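Local coordinates for protein CalS10 (Micromonospora echinospora, PDB 6UK5) that binds S-adenosylmethionine and probably transfers its methyl group to an amino pentose during calicheamicin biosynthesis, at residues F18-E24 with A87-L91; W37-A42 with A67-F72; G104-T108 with E133-A137; V125-V131 with L214-F218. One frame throughout, in Å; residues are numbered along the deposited sequence.

Interaction 1 (F18-E24 with A87-L91). With SAM (S-adenosylmethionine), chain D.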
# COMPACT_ATOMS: atom_id res chain seq x y z
N PHE A 18 -1.35 -2.10 -19.10
CA PHE A 18 -0.64 -3.25 -19.67
C PHE A 18 0.70 -2.85 -20.26
O PHE A 18 1.20 -3.50 -21.18
CB PHE A 18 -1.53 -3.95 -20.70
CG PHE A 18 -2.90 -4.24 -20.18
CD1 PHE A 18 -3.07 -4.70 -18.88
CD2 PHE A 18 -4.03 -4.03 -20.96
CE1 PHE A 18 -4.31 -4.95 -18.37
CE2 PHE A 18 -5.29 -4.28 -20.45
CZ PHE A 18 -5.43 -4.74 -19.15
N GLY A 19 1.28 -1.78 -19.72
CA GLY A 19 2.65 -1.42 -20.01
C GLY A 19 3.62 -2.31 -19.25
O GLY A 19 3.23 -3.31 -18.64
N PRO A 20 4.90 -1.95 -19.26
CA PRO A 20 5.91 -2.79 -18.61
C PRO A 20 5.79 -2.79 -17.09
O PRO A 20 5.86 -3.85 -16.45
CB PRO A 20 7.24 -2.17 -19.06
CG PRO A 20 6.89 -1.31 -20.25
CD PRO A 20 5.50 -0.82 -19.99
N GLU A 21 5.61 -1.61 -16.50
CA GLU A 21 5.40 -1.52 -15.06
C GLU A 21 4.19 -2.34 -14.63
O GLU A 21 4.27 -3.13 -13.68
CB GLU A 21 5.24 -0.06 -14.65
CG GLU A 21 6.55 0.65 -14.38
CD GLU A 21 6.39 2.16 -14.23
OE1 GLU A 21 5.71 2.77 -15.08
OE2 GLU A 21 6.93 2.72 -13.25
N HIS A 22 3.07 -2.18 -15.33
CA HIS A 22 1.86 -2.91 -14.97
C HIS A 22 2.07 -4.41 -15.06
O HIS A 22 1.62 -5.17 -14.19
CB HIS A 22 0.70 -2.48 -15.87
CG HIS A 22 -0.65 -2.93 -15.39
ND1 HIS A 22 -1.73 -3.04 -16.23
CD2 HIS A 22 -1.08 -3.29 -14.16
CE1 HIS A 22 -2.78 -3.46 -15.54
NE2 HIS A 22 -2.41 -3.62 -14.28
N ALA A 23 2.76 -4.87 -16.11
CA ALA A 23 2.98 -6.30 -16.28
C ALA A 23 3.74 -6.89 -15.11
O ALA A 23 3.50 -8.04 -14.71
CB ALA A 23 3.74 -6.56 -17.59
N GLU A 24 4.66 -6.12 -14.53
CA GLU A 24 5.50 -6.63 -13.45
C GLU A 24 4.69 -6.93 -12.19
O GLU A 24 4.99 -7.89 -11.47
CB GLU A 24 6.61 -5.62 -13.16
CG GLU A 24 7.61 -6.05 -12.10
CD GLU A 24 8.43 -4.90 -11.59
OE1 GLU A 24 8.51 -3.86 -12.29
OE2 GLU A 24 9.00 -5.03 -10.48
N ALA A 87 4.39 -5.62 -23.56
CA ALA A 87 4.92 -5.76 -22.21
C ALA A 87 4.38 -7.01 -21.54
O ALA A 87 5.12 -7.72 -20.84
CB ALA A 87 4.59 -4.52 -21.37
N MET A 88 3.10 -7.32 -21.74
CA MET A 88 2.56 -8.54 -21.16
C MET A 88 3.05 -9.76 -21.92
O MET A 88 3.38 -10.79 -21.32
CB MET A 88 1.03 -8.50 -21.17
CG MET A 88 0.44 -7.22 -20.58
SD MET A 88 0.55 -7.13 -18.78
CE MET A 88 -1.05 -7.72 -18.24
N LEU A 89 3.11 -9.67 -23.25
CA LEU A 89 3.66 -10.75 -24.07
C LEU A 89 5.14 -10.99 -23.80
O LEU A 89 5.62 -12.10 -24.04
CB LEU A 89 3.40 -10.46 -25.55
CG LEU A 89 3.79 -11.58 -26.51
CD1 LEU A 89 2.83 -12.74 -26.38
CD2 LEU A 89 3.78 -11.05 -27.93
N ALA A 90 5.87 -9.98 -23.33
CA ALA A 90 7.27 -10.19 -22.96
C ALA A 90 7.37 -11.16 -21.80
O ALA A 90 7.99 -12.22 -21.90
CB ALA A 90 7.92 -8.85 -22.62
N LEU A 91 6.76 -10.80 -20.66
CA LEU A 91 6.76 -11.71 -19.52
C LEU A 91 6.13 -13.05 -19.89
O LEU A 91 6.52 -14.09 -19.35
CB LEU A 91 6.06 -11.07 -18.32
CG LEU A 91 6.82 -9.90 -17.66
CD1 LEU A 91 7.13 -8.74 -18.60
CD2 LEU A 91 6.08 -9.40 -16.42
N SAM D . -5.80 -14.12 -19.93
CA SAM D . -5.26 -12.97 -19.28
C SAM D . -5.09 -13.19 -17.74
O SAM D . -6.04 -13.71 -17.11
OXT SAM D . -4.01 -12.82 -17.26
CB SAM D . -6.17 -11.76 -19.53
CG SAM D . -5.34 -10.50 -19.29
SD SAM D . -6.55 -9.18 -19.04
CE SAM D . -5.55 -7.99 -18.16
C5' SAM D . -6.75 -8.33 -20.65
C4' SAM D . -5.67 -8.52 -21.72
O4' SAM D . -6.27 -8.33 -23.02
C3' SAM D . -4.50 -7.54 -21.63
O3' SAM D . -3.31 -8.22 -21.24
C2' SAM D . -4.36 -6.96 -23.05
O2' SAM D . -3.02 -7.02 -23.51
C1' SAM D . -5.27 -7.85 -23.89
N9 SAM D . -5.93 -7.17 -25.00
C8 SAM D . -6.77 -6.09 -24.93
N7 SAM D . -7.28 -5.73 -26.09
C5 SAM D . -6.74 -6.65 -26.98
C6 SAM D . -6.90 -6.84 -28.36
N6 SAM D . -7.65 -6.05 -29.14
N1 SAM D . -6.26 -7.88 -28.94
C2 SAM D . -5.49 -8.66 -28.17
N3 SAM D . -5.25 -8.57 -26.86
C4 SAM D . -5.91 -7.54 -26.32

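Interaction 2 (W37-A42 with A67-F72). With SAM (S-adenosylmethionine), chain D.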
# COMPACT_ATOMS: atom_id res chain seq x y z
N TRP A 37 -5.17 -18.48 -11.18
CA TRP A 37 -5.17 -18.80 -12.60
C TRP A 37 -5.09 -20.31 -12.82
O TRP A 37 -5.62 -20.83 -13.81
CB TRP A 37 -4.00 -18.12 -13.31
CG TRP A 37 -4.24 -16.69 -13.70
CD1 TRP A 37 -4.72 -16.25 -14.90
CD2 TRP A 37 -3.96 -15.52 -12.93
NE1 TRP A 37 -4.77 -14.88 -14.91
CE2 TRP A 37 -4.31 -14.40 -13.71
CE3 TRP A 37 -3.45 -15.31 -11.64
CZ2 TRP A 37 -4.18 -13.09 -13.25
CZ3 TRP A 37 -3.32 -14.00 -11.18
CH2 TRP A 37 -3.69 -12.92 -11.99
N HIS A 38 -4.42 -21.02 -11.91
CA HIS A 38 -4.24 -22.45 -12.07
C HIS A 38 -5.57 -23.19 -11.97
O HIS A 38 -5.89 -24.02 -12.83
CB HIS A 38 -3.27 -22.98 -11.01
CG HIS A 38 -3.30 -24.47 -10.86
ND1 HIS A 38 -2.67 -25.33 -11.74
CD2 HIS A 38 -3.92 -25.26 -9.95
CE1 HIS A 38 -2.89 -26.57 -11.37
NE2 HIS A 38 -3.64 -26.56 -10.28
N ASP A 39 -6.35 -22.91 -10.93
CA ASP A 39 -7.64 -23.58 -10.78
C ASP A 39 -8.57 -23.23 -11.94
O ASP A 39 -9.33 -24.08 -12.42
CB ASP A 39 -8.28 -23.21 -9.45
CG ASP A 39 -7.52 -23.77 -8.26
OD1 ASP A 39 -6.76 -24.75 -8.44
OD2 ASP A 39 -7.69 -23.24 -7.14
N GLU A 40 -8.53 -21.98 -12.40
CA GLU A 40 -9.36 -21.58 -13.53
C GLU A 40 -8.96 -22.35 -14.79
O GLU A 40 -9.80 -22.95 -15.46
CB GLU A 40 -9.25 -20.07 -13.75
CG GLU A 40 -9.90 -19.26 -12.64
CD GLU A 40 -9.63 -17.77 -12.76
OE1 GLU A 40 -9.25 -17.33 -13.87
OE2 GLU A 40 -9.78 -17.05 -11.75
N ALA A 41 -7.67 -22.33 -15.13
CA ALA A 41 -7.21 -23.05 -16.31
C ALA A 41 -7.53 -24.53 -16.21
O ALA A 41 -7.95 -25.16 -17.20
CB ALA A 41 -5.71 -22.84 -16.50
N ALA A 42 -7.35 -25.12 -15.02
CA ALA A 42 -7.66 -26.53 -14.83
C ALA A 42 -9.13 -26.82 -15.09
O ALA A 42 -9.48 -27.76 -15.81
CB ALA A 42 -7.27 -26.96 -13.42
N ALA A 67 -0.46 -16.48 -17.67
CA ALA A 67 -0.66 -17.23 -16.43
C ALA A 67 -1.58 -18.43 -16.66
O ALA A 67 -1.28 -19.54 -16.21
CB ALA A 67 -1.24 -16.31 -15.36
N HIS A 68 -2.70 -18.22 -17.35
CA HIS A 68 -3.55 -19.35 -17.73
C HIS A 68 -2.77 -20.35 -18.58
O HIS A 68 -2.81 -21.56 -18.33
CB HIS A 68 -4.79 -18.86 -18.47
CG HIS A 68 -5.87 -18.35 -17.58
ND1 HIS A 68 -6.44 -17.10 -17.73
CD2 HIS A 68 -6.53 -18.93 -16.54
CE1 HIS A 68 -7.37 -16.92 -16.81
NE2 HIS A 68 -7.44 -18.02 -16.08
N LEU A 69 -2.06 -19.85 -19.59
CA LEU A 69 -1.35 -20.74 -20.51
C LEU A 69 -0.36 -21.64 -19.78
O LEU A 69 -0.14 -22.78 -20.20
CB LEU A 69 -0.62 -19.91 -21.56
CG LEU A 69 -1.46 -19.40 -22.73
CD1 LEU A 69 -0.74 -18.29 -23.47
CD2 LEU A 69 -1.79 -20.55 -23.66
N GLU A 70 0.24 -21.15 -18.70
CA GLU A 70 1.18 -21.97 -17.94
C GLU A 70 0.56 -23.30 -17.53
O GLU A 70 1.19 -24.35 -17.64
CB GLU A 70 1.67 -21.21 -16.71
CG GLU A 70 2.72 -21.97 -15.91
CD GLU A 70 3.47 -21.09 -14.93
OE1 GLU A 70 2.97 -20.92 -13.80
OE2 GLU A 70 4.54 -20.57 -15.30
N THR A 71 -0.69 -23.27 -17.05
CA THR A 71 -1.34 -24.50 -16.64
C THR A 71 -1.95 -25.25 -17.82
O THR A 71 -2.03 -26.48 -17.79
CB THR A 71 -2.41 -24.20 -15.59
OG1 THR A 71 -1.79 -23.64 -14.42
CG2 THR A 71 -3.13 -25.48 -15.18
N PHE A 72 -2.38 -24.53 -18.86
CA PHE A 72 -2.90 -25.20 -20.05
C PHE A 72 -1.82 -26.08 -20.68
O PHE A 72 -2.12 -27.16 -21.21
CB PHE A 72 -3.41 -24.18 -21.07
CG PHE A 72 -4.79 -23.66 -20.77
CD1 PHE A 72 -5.06 -22.30 -20.82
CD2 PHE A 72 -5.83 -24.52 -20.45
CE1 PHE A 72 -6.33 -21.81 -20.55
CE2 PHE A 72 -7.10 -24.04 -20.18
CZ PHE A 72 -7.35 -22.69 -20.23
N SAM D . -5.80 -14.12 -19.93
CA SAM D . -5.26 -12.97 -19.28
C SAM D . -5.09 -13.19 -17.74
O SAM D . -6.04 -13.71 -17.11
OXT SAM D . -4.01 -12.82 -17.26
CB SAM D . -6.17 -11.76 -19.53
CG SAM D . -5.34 -10.50 -19.29
SD SAM D . -6.55 -9.18 -19.04
CE SAM D . -5.55 -7.99 -18.16
C5' SAM D . -6.75 -8.33 -20.65
C4' SAM D . -5.67 -8.52 -21.72
O4' SAM D . -6.27 -8.33 -23.02
C3' SAM D . -4.50 -7.54 -21.63
O3' SAM D . -3.31 -8.22 -21.24
C2' SAM D . -4.36 -6.96 -23.05
O2' SAM D . -3.02 -7.02 -23.51
C1' SAM D . -5.27 -7.85 -23.89
N9 SAM D . -5.93 -7.17 -25.00
C8 SAM D . -6.77 -6.09 -24.93
N7 SAM D . -7.28 -5.73 -26.09
C5 SAM D . -6.74 -6.65 -26.98
C6 SAM D . -6.90 -6.84 -28.36
N6 SAM D . -7.65 -6.05 -29.14
N1 SAM D . -6.26 -7.88 -28.94
C2 SAM D . -5.49 -8.66 -28.17
N3 SAM D . -5.25 -8.57 -26.86
C4 SAM D . -5.91 -7.54 -26.32

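Interaction 3 (G104-T108 with E133-A137). With SAM (S-adenosylmethionine), chain D.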
# COMPACT_ATOMS: atom_id res chain seq x y z
N GLY A 104 -0.60 -9.77 -31.64
CA GLY A 104 -1.74 -9.66 -32.54
C GLY A 104 -2.89 -8.93 -31.88
O GLY A 104 -2.89 -8.68 -30.67
N ASP A 105 -3.87 -8.59 -32.71
CA ASP A 105 -5.11 -7.98 -32.27
C ASP A 105 -6.23 -9.01 -32.33
O ASP A 105 -6.42 -9.68 -33.35
CB ASP A 105 -5.46 -6.77 -33.13
CG ASP A 105 -6.51 -5.88 -32.48
OD1 ASP A 105 -7.49 -6.42 -31.94
OD2 ASP A 105 -6.34 -4.64 -32.50
N MET A 106 -6.97 -9.12 -31.23
CA MET A 106 -8.10 -10.03 -31.15
C MET A 106 -9.08 -9.82 -32.30
O MET A 106 -9.68 -10.79 -32.78
CB MET A 106 -8.80 -9.79 -29.82
CG MET A 106 -9.78 -10.84 -29.38
SD MET A 106 -10.52 -10.44 -27.77
CE MET A 106 -9.71 -8.92 -27.28
N ARG A 107 -9.25 -8.58 -32.76
CA ARG A 107 -10.23 -8.26 -33.79
C ARG A 107 -9.80 -8.66 -35.20
O ARG A 107 -10.65 -8.68 -36.10
CB ARG A 107 -10.56 -6.77 -33.75
CG ARG A 107 -10.96 -6.24 -32.37
CD ARG A 107 -10.78 -4.72 -32.22
NE ARG A 107 -9.41 -4.31 -31.90
CZ ARG A 107 -9.08 -3.11 -31.43
NH1 ARG A 107 -10.02 -2.19 -31.23
NH2 ARG A 107 -7.82 -2.82 -31.16
N THR A 108 -8.52 -8.97 -35.43
CA THR A 108 -8.01 -9.12 -36.79
C THR A 108 -7.00 -10.24 -37.00
O THR A 108 -6.63 -10.47 -38.16
CB THR A 108 -7.38 -7.81 -37.29
OG1 THR A 108 -6.41 -7.33 -36.35
CG2 THR A 108 -8.45 -6.76 -37.59
N GLU A 133 -16.86 -4.52 -32.49
CA GLU A 133 -15.51 -5.03 -32.28
C GLU A 133 -15.54 -6.42 -31.65
O GLU A 133 -14.79 -7.31 -32.07
CB GLU A 133 -14.71 -4.05 -31.42
CG GLU A 133 -14.34 -2.76 -32.16
CD GLU A 133 -13.48 -1.82 -31.34
OE1 GLU A 133 -13.37 -2.03 -30.11
OE2 GLU A 133 -12.90 -0.88 -31.91
N MET A 134 -16.39 -6.61 -30.65
CA MET A 134 -16.52 -7.93 -30.03
C MET A 134 -16.97 -8.97 -31.05
O MET A 134 -16.50 -10.12 -31.02
CB MET A 134 -17.51 -7.85 -28.87
CG MET A 134 -17.87 -9.20 -28.25
SD MET A 134 -19.29 -9.97 -29.06
CE MET A 134 -20.59 -8.80 -28.67
N ARG A 135 -17.88 -8.60 -31.95
CA ARG A 135 -18.33 -9.55 -32.97
C ARG A 135 -17.21 -9.91 -33.93
O ARG A 135 -17.14 -11.05 -34.41
CB ARG A 135 -19.53 -8.98 -33.72
CG ARG A 135 -20.78 -8.83 -32.88
CD ARG A 135 -21.82 -7.98 -33.59
NE ARG A 135 -22.19 -8.54 -34.89
CZ ARG A 135 -23.23 -9.35 -35.10
NH1 ARG A 135 -24.03 -9.71 -34.11
NH2 ARG A 135 -23.46 -9.80 -36.33
N ALA A 136 -16.33 -8.95 -34.25
CA ALA A 136 -15.16 -9.27 -35.06
C ALA A 136 -14.21 -10.18 -34.31
O ALA A 136 -13.68 -11.15 -34.88
CB ALA A 136 -14.45 -7.99 -35.49
N ALA A 137 -13.98 -9.90 -33.02
CA ALA A 137 -13.15 -10.78 -32.20
C ALA A 137 -13.74 -12.18 -32.14
O ALA A 137 -13.05 -13.17 -32.44
CB ALA A 137 -13.01 -10.18 -30.80
N SAM D . -5.80 -14.12 -19.93
CA SAM D . -5.26 -12.97 -19.28
C SAM D . -5.09 -13.19 -17.74
O SAM D . -6.04 -13.71 -17.11
OXT SAM D . -4.01 -12.82 -17.26
CB SAM D . -6.17 -11.76 -19.53
CG SAM D . -5.34 -10.50 -19.29
SD SAM D . -6.55 -9.18 -19.04
CE SAM D . -5.55 -7.99 -18.16
C5' SAM D . -6.75 -8.33 -20.65
C4' SAM D . -5.67 -8.52 -21.72
O4' SAM D . -6.27 -8.33 -23.02
C3' SAM D . -4.50 -7.54 -21.63
O3' SAM D . -3.31 -8.22 -21.24
C2' SAM D . -4.36 -6.96 -23.05
O2' SAM D . -3.02 -7.02 -23.51
C1' SAM D . -5.27 -7.85 -23.89
N9 SAM D . -5.93 -7.17 -25.00
C8 SAM D . -6.77 -6.09 -24.93
N7 SAM D . -7.28 -5.73 -26.09
C5 SAM D . -6.74 -6.65 -26.98
C6 SAM D . -6.90 -6.84 -28.36
N6 SAM D . -7.65 -6.05 -29.14
N1 SAM D . -6.26 -7.88 -28.94
C2 SAM D . -5.49 -8.66 -28.17
N3 SAM D . -5.25 -8.57 -26.86
C4 SAM D . -5.91 -7.54 -26.32

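Interaction 4 (V125-V131 with L214-F218). With SAM (S-adenosylmethionine), chain D.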
# COMPACT_ATOMS: atom_id res chain seq x y z
N VAL A 125 -12.20 -9.81 -23.61
CA VAL A 125 -12.97 -9.28 -24.73
C VAL A 125 -13.61 -7.95 -24.39
O VAL A 125 -13.88 -7.13 -25.29
CB VAL A 125 -14.02 -10.31 -25.17
CG1 VAL A 125 -15.21 -10.30 -24.21
CG2 VAL A 125 -14.50 -10.01 -26.59
N ASN A 126 -13.87 -7.69 -23.12
CA ASN A 126 -14.56 -6.47 -22.72
C ASN A 126 -13.65 -5.25 -22.65
O ASN A 126 -14.10 -4.19 -22.20
CB ASN A 126 -15.26 -6.69 -21.38
CG ASN A 126 -16.24 -7.85 -21.43
OD1 ASN A 126 -15.90 -8.97 -21.07
ND2 ASN A 126 -17.45 -7.58 -21.91
N PHE A 127 -12.40 -5.37 -23.09
CA PHE A 127 -11.54 -4.22 -23.32
C PHE A 127 -11.75 -3.63 -24.70
O PHE A 127 -11.13 -2.61 -25.04
CB PHE A 127 -10.08 -4.60 -23.12
CG PHE A 127 -9.69 -4.74 -21.68
CD1 PHE A 127 -9.28 -3.64 -20.95
CD2 PHE A 127 -9.78 -5.97 -21.05
CE1 PHE A 127 -8.94 -3.76 -19.62
CE2 PHE A 127 -9.44 -6.10 -19.71
CZ PHE A 127 -9.02 -4.99 -19.00
N LEU A 128 -12.61 -4.24 -25.51
CA LEU A 128 -13.08 -3.65 -26.74
C LEU A 128 -14.22 -2.68 -26.43
O LEU A 128 -14.91 -2.81 -25.41
CB LEU A 128 -13.54 -4.74 -27.71
CG LEU A 128 -12.52 -5.88 -27.86
CD1 LEU A 128 -13.07 -7.02 -28.69
CD2 LEU A 128 -11.25 -5.34 -28.50
N GLY A 129 -14.39 -1.69 -27.29
CA GLY A 129 -15.25 -0.57 -26.97
C GLY A 129 -16.66 -0.66 -27.51
O GLY A 129 -17.58 -0.04 -26.95
N THR A 130 -16.86 -1.43 -28.57
CA THR A 130 -18.13 -1.46 -29.28
C THR A 130 -18.55 -2.90 -29.54
O THR A 130 -17.72 -3.82 -29.57
CB THR A 130 -18.04 -0.70 -30.62
OG1 THR A 130 -17.30 -1.48 -31.56
CG2 THR A 130 -17.34 0.64 -30.42
N VAL A 131 -19.85 -3.08 -29.74
CA VAL A 131 -20.39 -4.40 -30.06
C VAL A 131 -19.83 -4.92 -31.37
O VAL A 131 -19.61 -6.12 -31.53
CB VAL A 131 -21.93 -4.34 -30.09
CG1 VAL A 131 -22.50 -5.64 -30.66
CG2 VAL A 131 -22.49 -4.08 -28.70
N LEU A 214 -10.94 1.30 -19.87
CA LEU A 214 -12.38 1.21 -20.10
C LEU A 214 -12.74 -0.26 -20.28
O LEU A 214 -12.16 -0.93 -21.14
CB LEU A 214 -12.85 1.98 -21.34
CG LEU A 214 -12.76 3.51 -21.39
CD1 LEU A 214 -13.61 4.02 -22.56
CD2 LEU A 214 -13.18 4.15 -20.09
N LEU A 215 -13.70 -0.73 -19.49
CA LEU A 215 -14.25 -2.07 -19.65
C LEU A 215 -15.71 -1.90 -20.07
O LEU A 215 -16.50 -1.27 -19.35
CB LEU A 215 -14.14 -2.86 -18.35
CG LEU A 215 -14.11 -4.38 -18.40
CD1 LEU A 215 -12.85 -4.90 -19.08
CD2 LEU A 215 -14.21 -4.93 -16.98
N THR A 216 -16.06 -2.47 -21.22
CA THR A 216 -17.39 -2.33 -21.80
C THR A 216 -18.13 -3.66 -21.75
O THR A 216 -17.66 -4.66 -22.32
CB THR A 216 -17.29 -1.81 -23.23
OG1 THR A 216 -16.61 -0.56 -23.24
CG2 THR A 216 -18.68 -1.64 -23.83
N MET A 217 -19.28 -3.68 -21.08
CA MET A 217 -20.11 -4.87 -21.03
C MET A 217 -20.81 -5.11 -22.37
O MET A 217 -21.07 -4.17 -23.13
CB MET A 217 -21.19 -4.74 -19.96
CG MET A 217 -22.03 -6.00 -19.78
SD MET A 217 -23.48 -5.74 -18.76
CE MET A 217 -24.57 -5.09 -20.03
N PHE A 218 -21.13 -6.37 -22.63
CA PHE A 218 -22.03 -6.75 -23.71
C PHE A 218 -23.11 -7.64 -23.13
O PHE A 218 -22.94 -8.27 -22.08
CB PHE A 218 -21.26 -7.45 -24.83
CG PHE A 218 -20.12 -6.64 -25.36
CD1 PHE A 218 -20.35 -5.50 -26.12
CD2 PHE A 218 -18.81 -6.99 -25.07
CE1 PHE A 218 -19.30 -4.74 -26.60
CE2 PHE A 218 -17.75 -6.24 -25.54
CZ PHE A 218 -18.00 -5.11 -26.31
N SAM D . -5.80 -14.12 -19.93
CA SAM D . -5.26 -12.97 -19.28
C SAM D . -5.09 -13.19 -17.74
O SAM D . -6.04 -13.71 -17.11
OXT SAM D . -4.01 -12.82 -17.26
CB SAM D . -6.17 -11.76 -19.53
CG SAM D . -5.34 -10.50 -19.29
SD SAM D . -6.55 -9.18 -19.04
CE SAM D . -5.55 -7.99 -18.16
C5' SAM D . -6.75 -8.33 -20.65
C4' SAM D . -5.67 -8.52 -21.72
O4' SAM D . -6.27 -8.33 -23.02
C3' SAM D . -4.50 -7.54 -21.63
O3' SAM D . -3.31 -8.22 -21.24
C2' SAM D . -4.36 -6.96 -23.05
O2' SAM D . -3.02 -7.02 -23.51
C1' SAM D . -5.27 -7.85 -23.89
N9 SAM D . -5.93 -7.17 -25.00
C8 SAM D . -6.77 -6.09 -24.93
N7 SAM D . -7.28 -5.73 -26.09
C5 SAM D . -6.74 -6.65 -26.98
C6 SAM D . -6.90 -6.84 -28.36
N6 SAM D . -7.65 -6.05 -29.14
N1 SAM D . -6.26 -7.88 -28.94
C2 SAM D . -5.49 -8.66 -28.17
N3 SAM D . -5.25 -8.57 -26.86
C4 SAM D . -5.91 -7.54 -26.32
O HOH W 1 -17.08 1.87 -25.16

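Interaction 1 (F18-E24 with A87-L91)
Pro20 and Ala87 bring their CA atoms to 4.8 Å where helix segments 20-24 and 87-91 meet at a signed crossing angle of -43°, axes 8.7 Å apart. Small residues allow this approach: Ala87 CB packs against the Gly19-Pro20 peptide, and Ala23 CB points at the other helix, meeting Met88 SD at 3.5 Å. One turn on, Leu91 reaches with its CD2 branch to Ala23 O. Met88, bent at chi2 and chi3, swings its end back toward the 18-24 side, where CE lies 3.7 Å from Phe18 CD1 and SD makes an oblique Met-aromatic contact, 5.5 Å from the Phe18 ring centroid. Phe18 CG stands beside its backbone N (chi1 -50°), turning the ring toward the cofactor, and one face lies against S-adenosylmethionine C3'. Phe18 N donates to His22 ND1 (3.0 Å), in the plane of the imidazole. Replacing Phe18 by alanine would probably cost the ribose this packing face and the Met88 methyl its aromatic neighbour. Helix 20-32 thus packs on helix 86-95 of the Rossmann-like core, while Phe18, just before the former, and Met88 form part of the S-adenosylmethionine pocket wall.

Interaction 2 (W37-A42 with A67-F72)
Trp37 and His68 meet edge to face between helix segments 37-42 and 67-72, which cross at -56°: Trp37 CD1 sits over the centre of the imidazole, with the two five-membered ring planes 66° apart. On one face of the indole lies Ala67 CB, 3.5 Å from the five-membered ring centroid, a CH-pi contact. The indole N-H is satisfied by the cofactor: Trp37 NE1 donates to S-adenosylmethionine carboxylate atom O at 2.8 Å, nearly straight (162°) and at the ring edge. On the imidazole, His68 NE2 donates to Glu40 OE1 at 2.9 Å, the acceptor lying in the ring plane but the donor meeting the carboxylate on its anti side and somewhat out of its plane. OE1 has a further hydrogen-bond partner in a residue adjoining the segments, and the other oxygen, Glu40 OE2, forms a salt bridge with Lys35. Further along, His38 ND1 and Thr71 OG1 share a hydrogen bond of 3.3 Å in which either may be the donor. Ala41 CB fills the centre, over the middle of the Phe72 ring at 4.0 Å from its centroid. A leucine in place of His68 would probably cost Glu40 OE1 its imidazole partner and take the flat face from under the edge of Trp37. The chemistry implies a layered site: Trp37 binds the methionine carboxylate through one hydrogen bond, while Ala67 and His68, itself tied to Glu40, form a second shell and are likely to steady the indole.

Interaction 3 (G104-T108 with E133-A137)
Arg107 and Glu133 lie side by side, pointing the same way, and supply the charged part of the contact. Arg107 NH1 reaches Glu133 OE2 at 3.2 Å in a salt bridge whose hydrogen bond is weak, the two flat groups standing 87° to each other; Glu133 OE1 receives Gly129 N. The stronger charge pairing is within the loop: Arg107 grips Asp105 side-on, NE to OD1 at 2.9 Å and NH2 to OD2 at 2.7 Å. The backbone adds a hydrogen bond: Arg107 N donates to Asp105 OD1, closing an Asx turn from the same face of the carboxylate as NE. That oxygen further takes the adenine amino group, S-adenosylmethionine N6 at 2.8 Å, while Met106 N donates to adenine N1 at 2.7 Å. Three donors on OD1 and one on OD2 probably hold the carboxylate in position for adenine. Apolar contact comes from Met106, whose CG touches Ala137 CB at 3.6 Å while its CE lies against the adenine ring; Ala137 CA also offers a C-H to Met106 O. The loop follows edge strand 101-103 of the seven-stranded sheet, with Gly104 bonded by its backbone to Glu83; helix 131-143 flanks it, its far side packed on helix 220-229.

Interaction 4 (V125-V131 with L214-F218)
Phe127 presents one ring face to Leu215 CD1, which sits over the ring centre 3.7 Å from the centroid in a CH-pi contact; Leu215 gets there with CG anti to its backbone N (chi1 -155°). The same ring comes near S-adenosylmethionine C5' through CE2, at 3.6 Å, and meets Phe18 edge to face. The Phe218 ring has Thr216 O, from two residues earlier, over one face, toward the rim, and Val125 O in plane at its edge. Along another flank Val131 CG2 slides past CD1 at 3.6 Å, and Thr130 O approaches CE1 and CZ. The amide of Asn126 runs past the Phe218 ring in the opposite direction, the two planes 26° apart. This is where the loop after strand 115-120 of the Rossmann-like methyltransferase core meets the end of strand 206-216, part of a second, mixed sheet packed beside that core. The two backbones are stitched by Asn126: its O accepts Thr216 N at 2.8 Å, almost straight and in the carbonyl plane, and its ND2 returns a bond to Thr216 O at 3.0 Å, tilted 23° from that carbonyl's plane. Asn126 OD1 is met by Trp156 N, and ND2 also bonds Tyr223 OH. Thr130 N-caps helix 131-143, its OG1 receiving Glu133 N. A water bridges Gly129 O, to which it donates at 2.7 Å, and Thr216 OG1.

From the N terminus, segment 18-24 opens a long loop that interaction 1 closes on helix 86-95. Interaction 2 lies wholly inside that span, joining helices 37-51 and 67-73, and the two contacts do not touch. Interactions 3 and 4 come after both, and cross each other: interaction 3 closes the span from 104-108 to helix 131-143, interaction 4 the longer one from 125-131 to the end of strand 206-216. They interlock, with Leu128 packing against Arg107, Glu133 and Ala137, and Phe218 against Met134. Interactions 1 and 4 also touch. All four border S-adenosylmethionine, tying the N-terminal helices, the Rossmann-like core and the second sheet around one cofactor.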